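PDB 5VM2: alcohol dehydrogenase from Escherichia coli, which probably catalyses NAD(H)- or NADP(H)-dependent oxidation of an alcohol whose identity is unknown. Local coordinates for residues M1-A6 against L125-C130; K312-H317 against D337-V342. All coordinates share one frame; numbering follows the deposited sequence.

Contact 1 (M1-A6 against L125-C130); sequences MKNSKA and LTHYLC
The start of strand 3-10, Asn3 to Ala6, is bridged to the loop leading into strand 128-132 of the GroES-like domain, the two segments running nearly antiparallel with end-to-end directions 163° apart. The bridge pairs Lys5 with Thr126, whose CA atoms lie 4.2 Å apart. Beyond it, Ala6 N donates to Leu125 O at 3.0 Å, and a water gives protons to both Ala6 O and Leu125 O. On the other side, Ser4 O takes the hydroxyl of Thr126, OG1 to O 2.6 Å, and a weak bond from His127 N. Thr126 holds OG1 opposite its own backbone N (chi1 180°), which carries the hydroxyl to that carbonyl. The amide of Asn3 works with both ends: OD1 accepts weak, bent bonds from His127 N and Tyr128 N, each 3.1 Å away, while ND2 donates to Tyr128 O at 3.3 Å. Lys2 O meets the edge of the Tyr128 ring, 3.4 Å from CE2. Ser4 OG lies at the His127 ring edge, 3.2 Å from CD2, and bonds to the hydroxyl of Tyr321. Lys5 NZ forms a salt bridge with Glu60. Strand 13-19 pairs with Asn3 and Lys5, and strand 28-37 with His127 and Leu129.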
loop_
_atom_site.group_PDB
_atom_site.type_symbol
_atom_site.label_atom_id
_atom_site.label_comp_id
_atom_site.label_asym_id
_atom_site.label_seq_id
_atom_site.Cartn_x
_atom_site.Cartn_y
_atom_site.Cartn_z
ATOM N N MET A 1 -19.558 11.683 20.243
ATOM C CA MET A 1 -19.477 12.853 21.108
ATOM C C MET A 1 -18.045 13.070 21.595
ATOM O O MET A 1 -17.633 14.201 21.858
ATOM C CB MET A 1 -20.431 12.705 22.298
ATOM C CG MET A 1 -20.386 13.864 23.282
ATOM S SD MET A 1 -21.082 13.442 24.889
ATOM C CE MET A 1 -20.715 14.929 25.818
ATOM N N LYS A 2 -17.310 11.968 21.697
ATOM C CA LYS A 2 -15.925 11.988 22.134
ATOM C C LYS A 2 -15.051 11.249 21.128
ATOM O O LYS A 2 -15.543 10.481 20.300
ATOM C CB LYS A 2 -15.789 11.351 23.518
ATOM C CG LYS A 2 -14.355 11.229 24.008
ATOM C CD LYS A 2 -14.077 9.843 24.565
ATOM C CE LYS A 2 -12.677 9.752 25.150
ATOM N NZ LYS A 2 -12.060 8.419 24.910
ATOM N N ASN A 3 -13.750 11.493 21.211
ATOM C CA ASN A 3 -12.771 10.881 20.330
ATOM C C ASN A 3 -11.665 10.225 21.149
ATOM O O ASN A 3 -11.534 10.441 22.357
ATOM C CB ASN A 3 -12.183 11.934 19.378
ATOM C CG ASN A 3 -11.498 11.327 18.176
ATOM O OD1 ASN A 3 -11.690 10.153 17.863
ATOM N ND2 ASN A 3 -10.692 12.128 17.491
ATOM N N SER A 4 -10.869 9.403 20.470
ATOM C CA SER A 4 -9.659 8.830 21.037
ATOM C C SER A 4 -8.716 8.497 19.891
ATOM O O SER A 4 -9.121 8.444 18.728
ATOM C CB SER A 4 -9.956 7.583 21.880
ATOM O OG SER A 4 -10.216 6.455 21.059
ATOM N N LYS A 5 -7.443 8.298 20.224
ATOM C CA LYS A 5 -6.457 7.879 19.240
ATOM C C LYS A 5 -5.547 6.830 19.853
ATOM O O LYS A 5 -5.271 6.850 21.056
ATOM C CB LYS A 5 -5.582 9.038 18.725
ATOM C CG LYS A 5 -6.232 10.399 18.682
ATOM C CD LYS A 5 -5.205 11.500 18.405
ATOM C CE LYS A 5 -4.327 11.787 19.615
ATOM N NZ LYS A 5 -3.481 13.005 19.433
ATOM N N ALA A 6 -5.074 5.921 19.008
ATOM C CA ALA A 6 -4.026 4.980 19.379
ATOM C C ALA A 6 -2.675 5.631 19.114
ATOM O O ALA A 6 -2.395 6.059 17.988
ATOM C CB ALA A 6 -4.162 3.675 18.600
ATOM N N LEU A 125 -5.635 5.650 13.115
ATOM C CA LEU A 125 -6.185 4.933 14.265
ATOM C C LEU A 125 -6.786 5.947 15.235
ATOM O O LEU A 125 -6.167 6.377 16.211
ATOM C CB LEU A 125 -5.111 4.081 14.931
ATOM C CG LEU A 125 -4.624 2.909 14.076
ATOM C CD1 LEU A 125 -3.372 2.281 14.668
ATOM C CD2 LEU A 125 -5.726 1.875 13.929
ATOM N N THR A 126 -8.021 6.340 14.938
ATOM C CA THR A 126 -8.788 7.267 15.758
ATOM C C THR A 126 -10.242 7.131 15.340
ATOM O O THR A 126 -10.544 6.593 14.272
ATOM C CB THR A 126 -8.298 8.714 15.596
ATOM O OG1 THR A 126 -9.083 9.595 16.416
ATOM C CG2 THR A 126 -8.398 9.149 14.146
ATOM N N HIS A 127 -11.147 7.601 16.200
ATOM C CA HIS A 127 -12.563 7.508 15.864
ATOM C C HIS A 127 -12.974 8.563 14.845
ATOM O O HIS A 127 -13.849 8.302 14.012
ATOM C CB HIS A 127 -13.427 7.630 17.122
ATOM C CG HIS A 127 -13.404 6.412 17.991
ATOM N ND1 HIS A 127 -14.005 5.226 17.627
ATOM C CD2 HIS A 127 -12.856 6.196 19.211
ATOM C CE1 HIS A 127 -13.824 4.330 18.582
ATOM N NE2 HIS A 127 -13.130 4.894 19.554
ATOM N N TYR A 128 -12.350 9.739 14.882
ATOM C CA TYR A 128 -12.735 10.862 14.041
ATOM C C TYR A 128 -11.489 11.543 13.500
ATOM O O TYR A 128 -10.539 11.795 14.248
ATOM C CB TYR A 128 -13.575 11.884 14.823
ATOM C CG TYR A 128 -14.919 11.365 15.279
ATOM C CD1 TYR A 128 -16.031 11.445 14.451
ATOM C CD2 TYR A 128 -15.075 10.787 16.531
ATOM C CE1 TYR A 128 -17.265 10.966 14.861
ATOM C CE2 TYR A 128 -16.307 10.302 16.950
ATOM C CZ TYR A 128 -17.397 10.396 16.110
ATOM O OH TYR A 128 -18.624 9.919 16.515
ATOM N N LEU A 129 -11.503 11.852 12.205
ATOM C CA LEU A 129 -10.416 12.609 11.598
ATOM C C LEU A 129 -10.969 13.481 10.479
ATOM O O LEU A 129 -12.062 13.243 9.957
ATOM C CB LEU A 129 -9.301 11.688 11.075
ATOM C CG LEU A 129 -9.550 10.679 9.948
ATOM C CD1 LEU A 129 -9.467 11.319 8.562
ATOM C CD2 LEU A 129 -8.550 9.537 10.046
ATOM N N CYS A 130 -10.188 14.492 10.111
ATOM C CA CYS A 130 -10.534 15.408 9.035
ATOM C C CYS A 130 -9.579 15.213 7.867
ATOM O O CYS A 130 -8.391 14.942 8.062
ATOM C CB CYS A 130 -10.487 16.860 9.512
ATOM S SG CYS A 130 -11.716 17.238 10.777
HETATM O O HOH W 1 -3.315 7.331 15.959
#

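Contact 2 (K312-H317 against D337-V342); sequences KSMVTH and DIIKGV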
loop_
_atom_site.group_PDB
_atom_site.type_symbol
_atom_site.label_atom_id
_atom_site.label_comp_id
_atom_site.label_asym_id
_atom_site.label_seq_id
_atom_site.Cartn_x
_atom_site.Cartn_y
_atom_site.Cartn_z
ATOM N N LYS A 312 -11.037 -8.091 -0.729
ATOM C CA LYS A 312 -11.673 -8.687 0.440
ATOM C C LYS A 312 -11.058 -10.039 0.772
ATOM O O LYS A 312 -10.854 -10.364 1.948
ATOM C CB LYS A 312 -13.177 -8.823 0.198
ATOM C CG LYS A 312 -13.909 -9.681 1.216
ATOM C CD LYS A 312 -15.414 -9.642 0.985
ATOM C CE LYS A 312 -15.927 -8.210 0.913
ATOM N NZ LYS A 312 -15.617 -7.442 2.153
ATOM N N SER A 313 -10.750 -10.839 -0.251
ATOM C CA SER A 313 -10.156 -12.149 -0.027
ATOM C C SER A 313 -8.765 -12.066 0.586
ATOM O O SER A 313 -8.260 -13.077 1.081
ATOM C CB SER A 313 -10.089 -12.928 -1.340
ATOM O OG SER A 313 -11.383 -13.296 -1.788
ATOM N N MET A 314 -8.124 -10.898 0.561
ATOM C CA MET A 314 -6.775 -10.805 1.099
ATOM C C MET A 314 -6.759 -10.626 2.611
ATOM O O MET A 314 -5.753 -10.961 3.248
ATOM C CB MET A 314 -6.024 -9.661 0.416
ATOM C CG MET A 314 -5.959 -9.832 -1.094
ATOM S SD MET A 314 -5.120 -8.476 -1.926
ATOM C CE MET A 314 -3.581 -8.434 -0.999
ATOM N N VAL A 315 -7.853 -10.146 3.198
ATOM C CA VAL A 315 -7.903 -9.894 4.637
ATOM C C VAL A 315 -7.906 -11.233 5.365
ATOM O O VAL A 315 -8.868 -12.001 5.276
ATOM C CB VAL A 315 -9.123 -9.052 5.020
ATOM C CG1 VAL A 315 -9.138 -8.797 6.521
ATOM C CG2 VAL A 315 -9.104 -7.740 4.266
ATOM N N THR A 316 -6.829 -11.513 6.095
ATOM C CA THR A 316 -6.722 -12.745 6.860
ATOM C C THR A 316 -6.985 -12.553 8.348
ATOM O O THR A 316 -7.230 -13.540 9.050
ATOM C CB THR A 316 -5.332 -13.363 6.666
ATOM O OG1 THR A 316 -4.330 -12.375 6.931
ATOM C CG2 THR A 316 -5.171 -13.856 5.233
ATOM N N HIS A 317 -6.948 -11.315 8.842
ATOM C CA HIS A 317 -7.140 -11.045 10.263
ATOM C C HIS A 317 -7.807 -9.689 10.439
ATOM O O HIS A 317 -7.400 -8.707 9.812
ATOM C CB HIS A 317 -5.806 -11.069 11.019
ATOM C CG HIS A 317 -5.077 -12.371 10.926
ATOM N ND1 HIS A 317 -4.216 -12.669 9.892
ATOM C CD2 HIS A 317 -5.078 -13.454 11.739
ATOM C CE1 HIS A 317 -3.719 -13.881 10.071
ATOM N NE2 HIS A 317 -4.226 -14.377 11.184
ATOM N N ASP A 337 1.811 -15.754 8.805
ATOM C CA ASP A 337 0.454 -16.199 8.508
ATOM C C ASP A 337 -0.484 -15.061 8.128
ATOM O O ASP A 337 -1.679 -15.301 7.935
ATOM C CB ASP A 337 -0.115 -16.969 9.701
ATOM C CG ASP A 337 0.396 -18.395 9.772
ATOM O OD1 ASP A 337 0.149 -19.164 8.819
ATOM O OD2 ASP A 337 1.046 -18.747 10.779
ATOM N N ILE A 338 0.018 -13.837 8.005
ATOM C CA ILE A 338 -0.817 -12.677 7.719
ATOM C C ILE A 338 -0.566 -12.232 6.285
ATOM O O ILE A 338 0.564 -11.883 5.922
ATOM C CB ILE A 338 -0.553 -11.526 8.700
ATOM C CG1 ILE A 338 -0.834 -11.975 10.136
ATOM C CG2 ILE A 338 -1.411 -10.323 8.340
ATOM C CD1 ILE A 338 -0.545 -10.914 11.176
ATOM N N ILE A 339 -1.618 -12.256 5.470
ATOM C CA ILE A 339 -1.573 -11.579 4.181
ATOM C C ILE A 339 -1.890 -10.101 4.354
ATOM O O ILE A 339 -1.110 -9.228 3.956
ATOM C CB ILE A 339 -2.539 -12.255 3.192
ATOM C CG1 ILE A 339 -2.211 -13.740 3.056
ATOM C CG2 ILE A 339 -2.484 -11.566 1.839
ATOM C CD1 ILE A 339 -0.876 -14.005 2.410
ATOM N N LYS A 340 -3.025 -9.802 4.979
ATOM C CA LYS A 340 -3.398 -8.427 5.289
ATOM C C LYS A 340 -4.244 -8.426 6.551
ATOM O O LYS A 340 -5.268 -9.112 6.615
ATOM C CB LYS A 340 -4.165 -7.783 4.131
ATOM C CG LYS A 340 -4.421 -6.291 4.317
ATOM C CD LYS A 340 -3.122 -5.518 4.465
ATOM C CE LYS A 340 -3.323 -4.046 4.155
ATOM N NZ LYS A 340 -2.160 -3.220 4.582
ATOM N N GLY A 341 -3.812 -7.670 7.549
ATOM C CA GLY A 341 -4.600 -7.445 8.742
ATOM C C GLY A 341 -5.210 -6.057 8.706
ATOM O O GLY A 341 -4.634 -5.125 8.149
ATOM N N VAL A 342 -6.402 -5.933 9.288
ATOM C CA VAL A 342 -7.066 -4.646 9.429
ATOM C C VAL A 342 -7.556 -4.515 10.863
ATOM O O VAL A 342 -7.703 -5.500 11.589
ATOM C CB VAL A 342 -8.241 -4.460 8.443
ATOM C CG1 VAL A 342 -7.786 -4.703 7.007
ATOM C CG2 VAL A 342 -9.395 -5.373 8.806
#
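Strands 315-317 and 340-342 run in broadly the same direction but are strongly splayed, their short axes 65° apart. The clear parallel bridge is His317 with Gly341, CA to CA 4.7 Å. Two backbone bonds define the register: Thr316 N to Lys340 O, 2.9 Å, and Val342 N to His317 O, 3.0 Å. CA-H...O contacts from Val315 to Lys340 O and from Gly341 to His317 O accompany them.

The side chain of Thr316 adds to the backbone pairing. Its OG1 stands between the backbone N and the carbonyl carbon (chi1 52°), from where it accepts Ile339 N at 3.1 Å and shares a hydrogen bond of 3.0 Å with His317 ND1; either group could be the donor. Its methyl CG2 meets Ile339 CG1 at 3.7 Å, the two side chains crossing at about a right angle. The His317 imidazole turns its edge to Asp337 O, in plane and 3.3 Å from CE1, while Ile338 CG1 packs obliquely against the ring. Val315 CG1 touches Val342 CG2 at 4.1 Å, and these two side chains are likewise roughly perpendicular.

Lys340 leads its chain away from this interface to a salt bridge with Glu66, a ligand of the bound magnesium, and to hydrogen bonds with Ile38 O and the S-hydroxycysteine at position 39. The pairing closes a beta-alpha-beta crossover: strand 315-320, helix 324-333 and the parallel strand 340-344, one of whose members thus borders the magnesium site.

In the fold
Contacts 1 and 2 follow one another along the chain, the first closing before the second opens. Their centres are about 24 Å apart and their nearest atoms about 7 Å, without touching. The mixed sheet links them: strand 28-37 pairs antiparallel with both 128-132 and 340-344, and 340-344 in turn pairs in parallel with 315-320. Contact 1 ties the N-terminal strand, which belongs to a separate two-stranded sheet, to this framework, whereas contact 2 lies inside it, its centre about 13 Å from the centre of the chain, against about 22 Å for contact 1. Met314 and Ile339 touch helix 179-190, so contact 2 adjoins the Rossmann-type part, which probably binds the nucleotide.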